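Local coordinates for protein excinuclease ABC, subunit A. (PDB 2VF7) that probably takes part in recognition and repair of DNA damage as a zinc- and ATP-binding, DNA-binding UvrA of the ABC superfamily, at residues V302-L307 / E322-Y327; E330-H335 / I347-M352; S600-Y605 / V717-L722; T606-Q611 / R709-L714. The protein carries 1 engineered substitution. All blocks are in the same frame, centred on the assembly; numbering follows the deposited sequence. Where two conformers were deposited one is given.

Overall arrangement
The four contacts form two pairs on opposite sides of the chain's centre. Contact 1 and contact 2 have centres 10 Å apart and follow one another along the chain; they share helix 317-328, its outgoing loop and helix 345-365, and Tyr-327 and Leu-349 touch between them. Contact 3 and contact 4, 9 Å apart, lie within the ABC transporter range. Residues 600-611 run through both, meeting helix 705-716 and the loop that leaves it, so contact 4 falls between the two halves of contact 3 in sequence. The pairs are 53 to 66 Å apart between centres. Each pair therefore belongs to a separate helical region, and only contact 3 touches a bound ADP.

Contact 1 (V302-L307 / E322-Y327); sequences VTFAGL and ELLRPY
The ring of Phe-304 drives its far corner into Tyr-327: CZ of Phe-304 stands 3.8 Å above the plane of the Tyr-327 ring, over its centre. The two side chains come from opposite directions, and with their planes 43° apart the rings meet obliquely. CE2 of the same phenylalanine lies 4.0 Å from CD2 of Leu-324, whose side chain crosses it at about a right angle. Phe-304 gets there by swinging CG anti to its own backbone nitrogen (chi1 -173°), which carries the ring out from the loop to the helix. This is the tighter half, with Phe-304 and Leu-324 buried and Tyr-327 partly exposed. The other half is looser: CB of exposed Ala-305 meets CD2 of Leu-323 at 3.9 Å, and CD1 of Leu-307 comes only to 4.6 Å from CD1 of Leu-323. No hydrogen bond links the two segments. The loop keeps its own shape through a type I' turn from Phe-304 to Leu-307, closed by backbone bonds in both directions between those two residues; Gly-306 suits it, because a side chain there would jam against the preceding carbonyl. An alanine in place of Tyr-327 is likely to leave the tip of Phe-304 without the surface it rests on and freer to shift. Away from the zinc and ADP sites, the contact joins the loop before helix 309-314 to helix 317-328. Helix 116-127 packs on Phe-304 through Leu-123 and Tyr-124, while helix 345-365 backs Leu-324 with Leu-356 and Leu-360, and Tyr-327 with Leu-349 and Ala-353.

Contact 2 (E330-H335 / I347-M352); sequences EREPGH and IALQRM
In a helix-loop-helix connection between helix 317-328 and helix 345-365, Glu-330 and Glu-332 of the loop fold back on Gln-350 and Leu-349 of the second helix. It lies away from the zinc and nucleotide sites and packs the connecting loop on the second helix. The better-developed touch is between Glu-330 and Gln-350, and it is largely aliphatic: CG of Glu-330 lies 3.8 Å from CG of Gln-350. Beyond CG the glutamate runs extended, whereas the glutamine bends at chi2 (-76°); the two chains cross obliquely. Their polar ends draw level without bonding; OE1 of Glu-330 is 3.7 Å from NE2 of Gln-350, and the carboxylate and amide planes stand 82° apart. The amide nitrogen has a stronger partner elsewhere, the carbonyl oxygen of Ala-328, which ties this helix to the end of the one before. Glu-332 makes a slighter touch, its OE2 coming to 4.4 Å from CD2 of the buried Leu-349, a leucine that also packs on Ala-127 of helix 116-127. Glu-330 lies on the solvent side. Within the loop, His-335 folds over toward both glutamates. CB of Glu-330 sits 3.9 Å above one face of its imidazole, offset toward the rim, while the carboxylate carbon of Glu-332 lies at the ring edge, in plane. From that edge ND1 of His-335 makes two weak, bent hydrogen bonds to Glu-332, at 3.1 Å to OE1 and 2.9 Å to OE2.

Contact 3 (S600-Y605 / V717-L722); sequences SNMATY and VGLGYL
Leu-722, one of the two leucines that receive Met-602, also lies over the aromatic ring of its neighbour: its CG sits 4.1 Å above one face of Tyr-721, offset toward the rim. The phenol oxygen at the far end of that ring is hydrogen-bonded to Glu-735 OE2, and ADP touches both Tyr-721 and Leu-722. Met-602 itself reaches in from the short helix 602-605, and its chain, extended beyond CG (chi2 160°), brings the methyl end up against both leucines. CE of Met-602 is 3.5 Å from CD1 of Leu-719, closer than usual van der Waals contact, and equally 3.5 Å from CD1 of Leu-722. The sulfur joins in, with SD of Met-602 lying 3.8 Å from CB of Leu-722, whose side chain crosses the thioether at about a right angle. The loop holding the leucines follows helix 705-716, which closes in a Schellman motif at Gly-718, and a type I turn from Leu-719 to Leu-722 sets both side chains facing Met-602. It leads toward helix 733-743, whose first residues complete the LSGGE signature of ABC ATPases; Ile-739 of that helix packs on both Met-602 and Leu-719. An alanine at Met-602 would probably open a gap in front of the two leucines and leave Leu-722, next to the nucleotide, less firmly backed. Leu-714 of helix 705-716 touches Met-602 and Leu-719 as well, and a backbone hydrogen bond between Ala-603 and Leu-724 ties the short helix to the chain beyond the turn.

Contact 4 (T606-Q611 / R709-L714); sequences TGLFDQ and RALDTL
Leu-608 holds CG in the crowded position between its backbone N and carbonyl carbon (chi1 71°), and with chi2 near 77° its CD2 is thrust against helix 705-716. There CD2 of Leu-608 meets CD2 of Leu-711 at 3.6 Å and CB of Ala-710 at 4.0 Å, the two leucines crossing at about a right angle. Thr-606 has its methyl CG2 anti to the carbonyl carbon, beside the backbone N, and reaches Leu-714 tip to tip, with 3.9 Å between CG2 of Thr-606 and CD1 of Leu-714. The threonine hydroxyl is taken up by the carbonyl oxygen of Met-602, one turn back. In the fold this joins the bend between helix 602-605 and helix 609-617 to helix 705-716 within the ABC ATPase region, about 13 Å from the side chain of Leu-714 to a bound ADP. The bend passes through Gly-607 at positive phi, and NE2 of Gln-611 donates to the carbonyl oxygen of Gly-607 at 3.0 Å, nearly in its own amide plane. Within helix 705-716, OG1 of Thr-713 donates to the carbonyl oxygen of Ala-710 at 2.7 Å, while Ala-697 and Phe-701 pack on Leu-711.

Contact 1 (V302-L307 / E322-Y327)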
loop_
_atom_site.group_PDB
_atom_site.type_symbol
_atom_site.label_atom_id
_atom_site.label_comp_id
_atom_site.label_asym_id
_atom_site.label_seq_id
_atom_site.Cartn_x
_atom_site.Cartn_y
_atom_site.Cartn_z
ATOM N N VAL A 302 -13.481 -14.040 33.015
ATOM C CA VAL A 302 -12.401 -13.184 33.519
ATOM C C VAL A 302 -12.898 -11.752 33.715
ATOM O O VAL A 302 -13.265 -11.079 32.756
ATOM C CB VAL A 302 -11.179 -13.187 32.564
ATOM C CG1 VAL A 302 -9.980 -12.483 33.210
ATOM C CG2 VAL A 302 -10.816 -14.619 32.140
ATOM N N THR A 303 -12.890 -11.292 34.961
ATOM C CA THR A 303 -13.520 -10.026 35.331
ATOM C C THR A 303 -12.487 -8.927 35.689
ATOM O O THR A 303 -11.278 -9.179 35.681
ATOM C CB THR A 303 -14.554 -10.263 36.488
ATOM O OG1 THR A 303 -15.613 -9.300 36.416
ATOM C CG2 THR A 303 -13.896 -10.227 37.883
ATOM N N PHE A 304 -12.973 -7.713 35.962
ATOM C CA PHE A 304 -12.180 -6.633 36.564
ATOM C C PHE A 304 -13.109 -5.575 37.155
ATOM O O PHE A 304 -14.030 -5.109 36.484
ATOM C CB PHE A 304 -11.216 -6.000 35.557
ATOM C CG PHE A 304 -10.265 -4.996 36.167
ATOM C CD1 PHE A 304 -9.013 -5.392 36.626
ATOM C CD2 PHE A 304 -10.615 -3.648 36.272
ATOM C CE1 PHE A 304 -8.133 -4.468 37.182
ATOM C CE2 PHE A 304 -9.738 -2.720 36.834
ATOM C CZ PHE A 304 -8.499 -3.132 37.285
ATOM N N ALA A 305 -12.851 -5.201 38.411
ATOM C CA ALA A 305 -13.728 -4.320 39.209
ATOM C C ALA A 305 -15.190 -4.799 39.251
ATOM O O ALA A 305 -16.102 -4.030 39.588
ATOM C CB ALA A 305 -13.629 -2.863 38.729
ATOM N N GLY A 306 -15.394 -6.078 38.917
ATOM C CA GLY A 306 -16.726 -6.676 38.842
ATOM C C GLY A 306 -17.267 -6.826 37.429
ATOM O O GLY A 306 -18.413 -7.247 37.247
ATOM N N LEU A 307 -16.439 -6.497 36.431
ATOM C CA LEU A 307 -16.874 -6.408 35.031
ATOM C C LEU A 307 -15.977 -7.172 34.061
ATOM O O LEU A 307 -14.756 -7.108 34.163
ATOM C CB LEU A 307 -16.932 -4.946 34.588
ATOM C CG LEU A 307 -17.584 -3.902 35.498
ATOM C CD1 LEU A 307 -17.004 -2.541 35.203
ATOM C CD2 LEU A 307 -19.096 -3.885 35.359
ATOM N N GLU A 322 -11.170 6.576 36.471
ATOM C CA GLU A 322 -11.251 6.635 37.936
ATOM C C GLU A 322 -11.485 5.257 38.576
ATOM O O GLU A 322 -11.407 5.117 39.799
ATOM C CB GLU A 322 -12.299 7.665 38.390
ATOM C CG GLU A 322 -13.719 7.378 37.896
ATOM C CD GLU A 322 -14.611 8.614 37.874
ATOM O OE1 GLU A 322 -14.197 9.645 37.296
ATOM O OE2 GLU A 322 -15.738 8.547 38.425
ATOM N N LEU A 323 -11.778 4.254 37.744
ATOM C CA LEU A 323 -11.764 2.853 38.173
ATOM C C LEU A 323 -10.332 2.323 38.163
ATOM O O LEU A 323 -9.954 1.526 39.024
ATOM C CB LEU A 323 -12.628 1.986 37.255
ATOM C CG LEU A 323 -14.140 1.870 37.471
ATOM C CD1 LEU A 323 -14.831 1.430 36.177
ATOM C CD2 LEU A 323 -14.470 0.903 38.607
ATOM N N LEU A 324 -9.541 2.785 37.194
ATOM C CA LEU A 324 -8.182 2.286 36.980
ATOM C C LEU A 324 -7.108 2.818 37.933
ATOM O O LEU A 324 -6.171 2.089 38.256
ATOM C CB LEU A 324 -7.739 2.501 35.527
ATOM C CG LEU A 324 -8.256 1.521 34.463
ATOM C CD1 LEU A 324 -7.768 1.936 33.089
ATOM C CD2 LEU A 324 -7.850 0.081 34.744
ATOM N N ARG A 325 -7.234 4.071 38.374
ATOM C CA ARG A 325 -6.120 4.753 39.068
ATOM C C ARG A 325 -5.771 4.321 40.511
ATOM O O ARG A 325 -4.614 4.455 40.910
ATOM C CB ARG A 325 -6.190 6.288 38.930
ATOM C CG ARG A 325 -7.162 7.011 39.854
ATOM C CD ARG A 325 -6.715 8.452 40.084
ATOM N NE ARG A 325 -6.668 9.223 38.840
ATOM C CZ ARG A 325 -7.632 10.039 38.417
ATOM N NH1 ARG A 325 -8.738 10.206 39.140
ATOM N NH2 ARG A 325 -7.492 10.691 37.267
ATOM N N PRO A 326 -6.751 3.810 41.293
ATOM C CA PRO A 326 -6.382 3.201 42.570
ATOM C C PRO A 326 -5.389 2.044 42.414
ATOM O O PRO A 326 -4.593 1.792 43.313
ATOM C CB PRO A 326 -7.722 2.685 43.112
ATOM C CG PRO A 326 -8.612 2.606 41.934
ATOM C CD PRO A 326 -8.211 3.771 41.102
ATOM N N TYR A 327 -5.443 1.349 41.282
ATOM C CA TYR A 327 -4.496 0.276 40.982
ATOM C C TYR A 327 -3.140 0.843 40.564
ATOM O O TYR A 327 -2.100 0.223 40.797
ATOM C CB TYR A 327 -5.057 -0.643 39.894
ATOM C CG TYR A 327 -6.233 -1.486 40.348
ATOM C CD1 TYR A 327 -7.480 -0.909 40.607
ATOM C CD2 TYR A 327 -6.099 -2.866 40.510
ATOM C CE1 TYR A 327 -8.559 -1.686 41.028
ATOM C CE2 TYR A 327 -7.170 -3.654 40.928
ATOM C CZ TYR A 327 -8.398 -3.060 41.183
ATOM O OH TYR A 327 -9.459 -3.843 41.589
#

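Contact 2 (E330-H335 / I347-M352)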
loop_
_atom_site.group_PDB
_atom_site.type_symbol
_atom_site.label_atom_id
_atom_site.label_comp_id
_atom_site.label_asym_id
_atom_site.label_seq_id
_atom_site.Cartn_x
_atom_site.Cartn_y
_atom_site.Cartn_z
ATOM N N GLU A 330 -1.356 2.401 43.721
ATOM C CA GLU A 330 -1.126 1.343 44.706
ATOM C C GLU A 330 -2.038 1.462 45.939
ATOM O O GLU A 330 -1.580 1.347 47.079
ATOM C CB GLU A 330 0.360 1.277 45.103
ATOM C CG GLU A 330 1.349 1.091 43.872
ATOM C CD GLU A 330 2.834 1.479 44.370
ATOM O OE1 GLU A 330 3.556 1.986 43.392
ATOM O OE2 GLU A 330 3.272 1.139 45.670
ATOM N N ARG A 331 -3.328 1.705 45.696
ATOM C CA ARG A 331 -4.351 1.699 46.758
ATOM C C ARG A 331 -5.681 1.023 46.361
ATOM O O ARG A 331 -6.753 1.630 46.440
ATOM C CB ARG A 331 -4.583 3.101 47.370
ATOM C CG ARG A 331 -3.964 4.285 46.628
ATOM C CD ARG A 331 -4.884 4.869 45.572
ATOM N NE ARG A 331 -5.880 5.791 46.124
ATOM C CZ ARG A 331 -6.711 6.531 45.385
ATOM N NH1 ARG A 331 -6.677 6.472 44.053
ATOM N NH2 ARG A 331 -7.583 7.337 45.981
ATOM N N GLU A 332 -5.589 -0.242 45.947
ATOM C CA GLU A 332 -6.756 -1.101 45.712
ATOM C C GLU A 332 -7.397 -1.444 47.060
ATOM O O GLU A 332 -6.875 -1.030 48.099
ATOM C CB GLU A 332 -6.330 -2.396 45.012
ATOM C CG GLU A 332 -5.435 -2.212 43.801
ATOM C CD GLU A 332 -3.963 -2.176 44.158
ATOM O OE1 GLU A 332 -3.405 -1.063 44.262
ATOM O OE2 GLU A 332 -3.370 -3.259 44.344
ATOM N N PRO A 333 -8.534 -2.178 47.065
ATOM C CA PRO A 333 -8.972 -2.778 48.329
ATOM C C PRO A 333 -7.831 -3.562 48.986
ATOM O O PRO A 333 -7.686 -4.766 48.757
ATOM C CB PRO A 333 -10.097 -3.720 47.893
ATOM C CG PRO A 333 -10.663 -3.079 46.705
ATOM C CD PRO A 333 -9.491 -2.459 45.980
ATOM N N GLY A 334 -7.024 -2.860 49.785
ATOM C CA GLY A 334 -5.775 -3.399 50.326
ATOM C C GLY A 334 -4.708 -3.573 49.252
ATOM O O GLY A 334 -5.018 -3.701 48.062
ATOM N N HIS A 335 -3.444 -3.577 49.671
ATOM C CA HIS A 335 -2.331 -3.843 48.755
ATOM C C HIS A 335 -1.411 -4.918 49.330
ATOM O O HIS A 335 -0.795 -5.691 48.582
ATOM C CB HIS A 335 -1.547 -2.560 48.450
ATOM C CG HIS A 335 -0.685 -2.652 47.227
ATOM N ND1 HIS A 335 -1.170 -2.427 45.954
ATOM C CD2 HIS A 335 0.631 -2.940 47.081
ATOM C CE1 HIS A 335 -0.193 -2.576 45.079
ATOM N NE2 HIS A 335 0.912 -2.888 45.736
ATOM N N ILE A 347 3.218 -6.849 39.983
ATOM C CA ILE A 347 4.305 -6.090 39.338
ATOM C C ILE A 347 3.954 -5.699 37.890
ATOM O O ILE A 347 4.527 -4.751 37.334
ATOM C CB ILE A 347 5.672 -6.859 39.356
ATOM C CG1 ILE A 347 5.871 -7.649 40.660
ATOM C CG2 ILE A 347 6.846 -5.904 39.096
ATOM C CD1 ILE A 347 6.446 -6.845 41.837
ATOM N N ALA A 348 3.014 -6.434 37.290
ATOM C CA ALA A 348 2.548 -6.148 35.936
ATOM C C ALA A 348 1.281 -5.295 35.953
ATOM O O ALA A 348 1.092 -4.449 35.078
ATOM C CB ALA A 348 2.316 -7.441 35.153
ATOM N N LEU A 349 0.419 -5.521 36.950
ATOM C CA LEU A 349 -0.819 -4.752 37.126
ATOM C C LEU A 349 -0.538 -3.288 37.464
ATOM O O LEU A 349 -1.292 -2.392 37.064
ATOM C CB LEU A 349 -1.701 -5.399 38.203
ATOM C CG LEU A 349 -2.944 -4.652 38.716
ATOM C CD1 LEU A 349 -4.142 -5.591 38.858
ATOM C CD2 LEU A 349 -2.649 -3.917 40.035
ATOM N N GLN A 350 0.546 -3.053 38.205
ATOM C CA GLN A 350 0.919 -1.698 38.595
ATOM C C GLN A 350 1.346 -0.888 37.373
ATOM O O GLN A 350 0.882 0.252 37.191
ATOM C CB GLN A 350 2.034 -1.706 39.651
ATOM C CG GLN A 350 2.179 -0.386 40.455
ATOM C CD GLN A 350 2.871 0.764 39.669
ATOM O OE1 GLN A 350 3.803 0.493 38.851
ATOM N NE2 GLN A 350 2.380 1.992 39.877
ATOM N N ARG A 351 2.213 -1.488 36.535
ATOM C CA ARG A 351 2.825 -0.764 35.419
ATOM C C ARG A 351 1.837 -0.502 34.278
ATOM O O ARG A 351 2.055 0.390 33.458
ATOM C CB ARG A 351 4.091 -1.474 34.904
ATOM C CG ARG A 351 3.853 -2.716 34.050
ATOM C CD ARG A 351 4.955 -2.870 33.006
ATOM N NE ARG A 351 4.493 -3.602 31.827
ATOM C CZ ARG A 351 3.792 -3.069 30.820
ATOM N NH1 ARG A 351 3.454 -1.776 30.831
ATOM N NH2 ARG A 351 3.422 -3.832 29.789
ATOM N N MET A 352 0.753 -1.273 34.252
ATOM C CA MET A 352 -0.250 -1.185 33.193
ATOM C C MET A 352 -1.362 -0.198 33.531
ATOM O O MET A 352 -1.703 0.657 32.715
ATOM C CB MET A 352 -0.841 -2.563 32.892
ATOM C CG MET A 352 0.188 -3.595 32.466
ATOM S SD MET A 352 -0.515 -5.224 32.146
ATOM C CE MET A 352 -0.454 -5.225 30.361
#

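Contact 3 (S600-Y605 / V717-L722)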
loop_
_atom_site.group_PDB
_atom_site.type_symbol
_atom_site.label_atom_id
_atom_site.label_comp_id
_atom_site.label_asym_id
_atom_site.label_seq_id
_atom_site.Cartn_x
_atom_site.Cartn_y
_atom_site.Cartn_z
ATOM N N SER A 600 -23.737 13.453 -8.338
ATOM C CA SER A 600 -24.422 14.559 -7.678
ATOM C C SER A 600 -23.723 15.885 -7.899
ATOM O O SER A 600 -22.479 15.953 -7.941
ATOM C CB SER A 600 -24.522 14.302 -6.185
ATOM O OG SER A 600 -25.272 13.127 -5.916
ATOM N N ASN A 601 -24.543 16.930 -8.032
ATOM C CA ASN A 601 -24.069 18.300 -8.119
ATOM C C ASN A 601 -25.194 19.305 -7.778
ATOM O O ASN A 601 -26.357 18.915 -7.630
ATOM C CB ASN A 601 -23.383 18.543 -9.485
ATOM C CG ASN A 601 -24.247 18.141 -10.688
ATOM O OD1 ASN A 601 -23.734 17.646 -11.681
ATOM N ND2 ASN A 601 -25.545 18.365 -10.605
ATOM N N MET A 602 -24.855 20.582 -7.598
ATOM C CA MET A 602 -25.887 21.615 -7.374
ATOM C C MET A 602 -26.965 21.549 -8.442
ATOM O O MET A 602 -28.163 21.622 -8.128
ATOM C CB MET A 602 -25.296 23.020 -7.449
ATOM C CG MET A 602 -24.800 23.615 -6.147
ATOM S SD MET A 602 -23.654 24.966 -6.544
ATOM C CE MET A 602 -23.888 25.994 -5.122
ATOM N N ALA A 603 -26.527 21.432 -9.698
ATOM C CA ALA A 603 -27.412 21.563 -10.862
ATOM C C ALA A 603 -28.624 20.658 -10.774
ATOM O O ALA A 603 -29.734 21.000 -11.175
ATOM C CB ALA A 603 -26.656 21.256 -12.140
ATOM N N THR A 604 -28.385 19.486 -10.233
ATOM C CA THR A 604 -29.354 18.424 -10.235
ATOM C C THR A 604 -30.047 18.306 -8.868
ATOM O O THR A 604 -31.177 17.847 -8.805
ATOM C CB THR A 604 -28.637 17.158 -10.687
ATOM O OG1 THR A 604 -29.552 16.310 -11.367
ATOM C CG2 THR A 604 -27.899 16.445 -9.527
ATOM N N TYR A 605 -29.375 18.765 -7.797
ATOM C CA TYR A 605 -29.930 18.776 -6.437
ATOM C C TYR A 605 -30.961 19.908 -6.227
ATOM O O TYR A 605 -31.912 19.773 -5.430
ATOM C CB TYR A 605 -28.810 18.872 -5.364
ATOM C CG TYR A 605 -29.325 18.595 -3.949
ATOM C CD1 TYR A 605 -29.351 17.290 -3.432
ATOM C CD2 TYR A 605 -29.835 19.628 -3.141
ATOM C CE1 TYR A 605 -29.841 17.032 -2.148
ATOM C CE2 TYR A 605 -30.337 19.369 -1.873
ATOM C CZ TYR A 605 -30.337 18.070 -1.388
ATOM O OH TYR A 605 -30.831 17.808 -0.126
ATOM N N VAL A 717 -26.637 32.925 -0.405
ATOM C CA VAL A 717 -26.226 32.113 0.738
ATOM C C VAL A 717 -24.678 31.937 0.768
ATOM O O VAL A 717 -24.109 31.361 1.706
ATOM C CB VAL A 717 -27.075 30.784 0.782
ATOM C CG1 VAL A 717 -26.330 29.573 0.210
ATOM C CG2 VAL A 717 -27.607 30.526 2.166
ATOM N N GLY A 718 -24.020 32.465 -0.271
ATOM C CA GLY A 718 -22.565 32.628 -0.309
ATOM C C GLY A 718 -21.787 31.734 -1.263
ATOM O O GLY A 718 -20.553 31.733 -1.226
ATOM N N LEU A 719 -22.487 31.001 -2.128
ATOM C CA LEU A 719 -21.868 29.973 -2.949
ATOM C C LEU A 719 -21.645 30.355 -4.425
ATOM O O LEU A 719 -21.630 29.502 -5.276
ATOM C CB LEU A 719 -22.681 28.674 -2.882
ATOM C CG LEU A 719 -22.948 28.017 -1.522
ATOM C CD1 LEU A 719 -23.726 26.771 -1.741
ATOM C CD2 LEU A 719 -21.660 27.698 -0.801
ATOM N N GLY A 720 -21.431 31.625 -4.713
ATOM C CA GLY A 720 -21.287 32.069 -6.077
ATOM C C GLY A 720 -20.082 31.485 -6.788
ATOM O O GLY A 720 -20.030 31.481 -8.010
ATOM N N TYR A 721 -19.116 30.991 -6.016
ATOM C CA TYR A 721 -17.859 30.501 -6.574
ATOM C C TYR A 721 -17.972 29.068 -7.085
ATOM O O TYR A 721 -17.123 28.614 -7.849
ATOM C CB TYR A 721 -16.704 30.669 -5.554
ATOM C CG TYR A 721 -16.860 29.886 -4.263
ATOM C CD1 TYR A 721 -16.283 28.628 -4.112
ATOM C CD2 TYR A 721 -17.590 30.406 -3.198
ATOM C CE1 TYR A 721 -16.428 27.913 -2.941
ATOM C CE2 TYR A 721 -17.753 29.695 -2.035
ATOM C CZ TYR A 721 -17.168 28.454 -1.906
ATOM O OH TYR A 721 -17.329 27.758 -0.729
ATOM N N LEU A 722 -19.026 28.363 -6.675
ATOM C CA LEU A 722 -19.196 26.977 -7.059
ATOM C C LEU A 722 -19.684 26.837 -8.500
ATOM O O LEU A 722 -20.360 27.731 -8.998
ATOM C CB LEU A 722 -20.147 26.266 -6.088
ATOM C CG LEU A 722 -19.662 26.109 -4.649
ATOM C CD1 LEU A 722 -20.681 25.372 -3.841
ATOM C CD2 LEU A 722 -18.344 25.357 -4.609
#

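Contact 4 (T606-Q611 / R709-L714)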
loop_
_atom_site.group_PDB
_atom_site.type_symbol
_atom_site.label_atom_id
_atom_site.label_comp_id
_atom_site.label_asym_id
_atom_site.label_seq_id
_atom_site.Cartn_x
_atom_site.Cartn_y
_atom_site.Cartn_z
ATOM N N THR A 606 -30.737 21.031 -6.911
ATOM C CA THR A 606 -31.646 22.166 -6.858
ATOM C C THR A 606 -32.891 21.902 -7.720
ATOM O O THR A 606 -33.981 22.368 -7.404
ATOM C CB THR A 606 -30.972 23.461 -7.296
ATOM O OG1 THR A 606 -30.388 23.261 -8.582
ATOM C CG2 THR A 606 -29.891 23.863 -6.330
ATOM N N GLY A 607 -32.712 21.137 -8.789
ATOM C CA GLY A 607 -33.803 20.740 -9.661
ATOM C C GLY A 607 -33.780 21.566 -10.928
ATOM O O GLY A 607 -34.621 21.393 -11.804
ATOM N N LEU A 608 -32.815 22.472 -11.019
ATOM C CA LEU A 608 -32.741 23.407 -12.130
ATOM C C LEU A 608 -32.264 22.773 -13.441
ATOM O O LEU A 608 -32.502 23.323 -14.508
ATOM C CB LEU A 608 -31.878 24.617 -11.749
ATOM C CG LEU A 608 -30.355 24.538 -11.585
ATOM C CD1 LEU A 608 -29.605 24.497 -12.916
ATOM C CD2 LEU A 608 -29.893 25.734 -10.789
ATOM N N PHE A 609 -31.617 21.615 -13.372
ATOM C CA PHE A 609 -31.048 21.014 -14.575
ATOM C C PHE A 609 -32.133 20.527 -15.549
ATOM O O PHE A 609 -31.888 20.465 -16.753
ATOM C CB PHE A 609 -30.048 19.906 -14.221
ATOM C CG PHE A 609 -29.141 19.489 -15.371
ATOM C CD1 PHE A 609 -28.256 20.393 -15.952
ATOM C CD2 PHE A 609 -29.175 18.190 -15.864
ATOM C CE1 PHE A 609 -27.420 20.009 -17.030
ATOM C CE2 PHE A 609 -28.353 17.810 -16.918
ATOM C CZ PHE A 609 -27.469 18.733 -17.498
ATOM N N ASP A 610 -33.322 20.223 -15.032
ATOM C CA ASP A 610 -34.452 19.717 -15.830
ATOM C C ASP A 610 -34.918 20.665 -16.935
ATOM O O ASP A 610 -35.294 20.204 -18.013
ATOM C CB ASP A 610 -35.666 19.433 -14.932
ATOM C CG ASP A 610 -35.655 18.038 -14.355
ATOM O OD1 ASP A 610 -35.018 17.826 -13.300
ATOM O OD2 ASP A 610 -36.299 17.146 -14.948
ATOM N N GLN A 611 -34.953 21.970 -16.623
ATOM C CA GLN A 611 -35.347 23.038 -17.545
ATOM C C GLN A 611 -34.217 23.356 -18.509
ATOM O O GLN A 611 -34.451 23.672 -19.685
ATOM C CB GLN A 611 -35.709 24.322 -16.800
ATOM C CG GLN A 611 -35.855 24.221 -15.271
ATOM C CD GLN A 611 -36.909 23.212 -14.817
ATOM O OE1 GLN A 611 -37.995 23.077 -15.424
ATOM N NE2 GLN A 611 -36.586 22.492 -13.737
ATOM N N ARG A 709 -33.985 31.898 -10.386
ATOM C CA ARG A 709 -34.399 31.986 -8.990
ATOM C C ARG A 709 -33.739 30.962 -8.062
ATOM O O ARG A 709 -33.454 31.264 -6.905
ATOM C CB ARG A 709 -35.917 31.926 -8.887
ATOM C CG ARG A 709 -36.592 33.251 -9.282
ATOM C CD ARG A 709 -37.964 33.374 -8.662
ATOM N NE ARG A 709 -38.945 33.922 -9.606
ATOM C CZ ARG A 709 -39.730 33.158 -10.378
ATOM N NH1 ARG A 709 -39.672 31.787 -10.326
ATOM N NH2 ARG A 709 -40.584 33.765 -11.205
ATOM N N ALA A 710 -33.517 29.753 -8.567
ATOM C CA ALA A 710 -32.764 28.724 -7.855
ATOM C C ALA A 710 -31.322 29.207 -7.600
ATOM O O ALA A 710 -30.840 29.170 -6.470
ATOM C CB ALA A 710 -32.791 27.405 -8.640
ATOM N N LEU A 711 -30.677 29.688 -8.658
ATOM C CA LEU A 711 -29.348 30.294 -8.623
ATOM C C LEU A 711 -29.241 31.499 -7.712
ATOM O O LEU A 711 -28.152 31.792 -7.201
ATOM C CB LEU A 711 -28.956 30.749 -10.027
ATOM C CG LEU A 711 -28.886 29.743 -11.171
ATOM C CD1 LEU A 711 -28.589 30.492 -12.465
ATOM C CD2 LEU A 711 -27.834 28.673 -10.923
ATOM N N ASP A 712 -30.355 32.213 -7.533
ATOM C CA ASP A 712 -30.388 33.411 -6.690
ATOM C C ASP A 712 -30.216 33.082 -5.199
ATOM O O ASP A 712 -29.464 33.770 -4.496
ATOM C CB ASP A 712 -31.688 34.210 -6.934
ATOM C CG ASP A 712 -31.598 35.656 -6.457
ATOM O OD1 ASP A 712 -30.701 36.398 -6.919
ATOM O OD2 ASP A 712 -32.440 36.058 -5.618
ATOM N N THR A 713 -30.923 32.050 -4.722
ATOM C CA THR A 713 -30.769 31.541 -3.341
ATOM C C THR A 713 -29.368 30.953 -3.076
ATOM O O THR A 713 -28.834 31.075 -1.988
ATOM C CB THR A 713 -31.834 30.465 -2.970
ATOM O OG1 THR A 713 -31.786 29.376 -3.918
ATOM C CG2 THR A 713 -33.209 31.059 -2.945
ATOM N N LEU A 714 -28.779 30.321 -4.078
ATOM C CA LEU A 714 -27.404 29.838 -3.957
ATOM C C LEU A 714 -26.410 30.968 -3.881
ATOM O O LEU A 714 -25.343 30.827 -3.304
ATOM C CB LEU A 714 -27.055 28.945 -5.124
ATOM C CG LEU A 714 -27.750 27.598 -5.114
ATOM C CD1 LEU A 714 -27.540 26.953 -6.471
ATOM C CD2 LEU A 714 -27.196 26.703 -3.978
#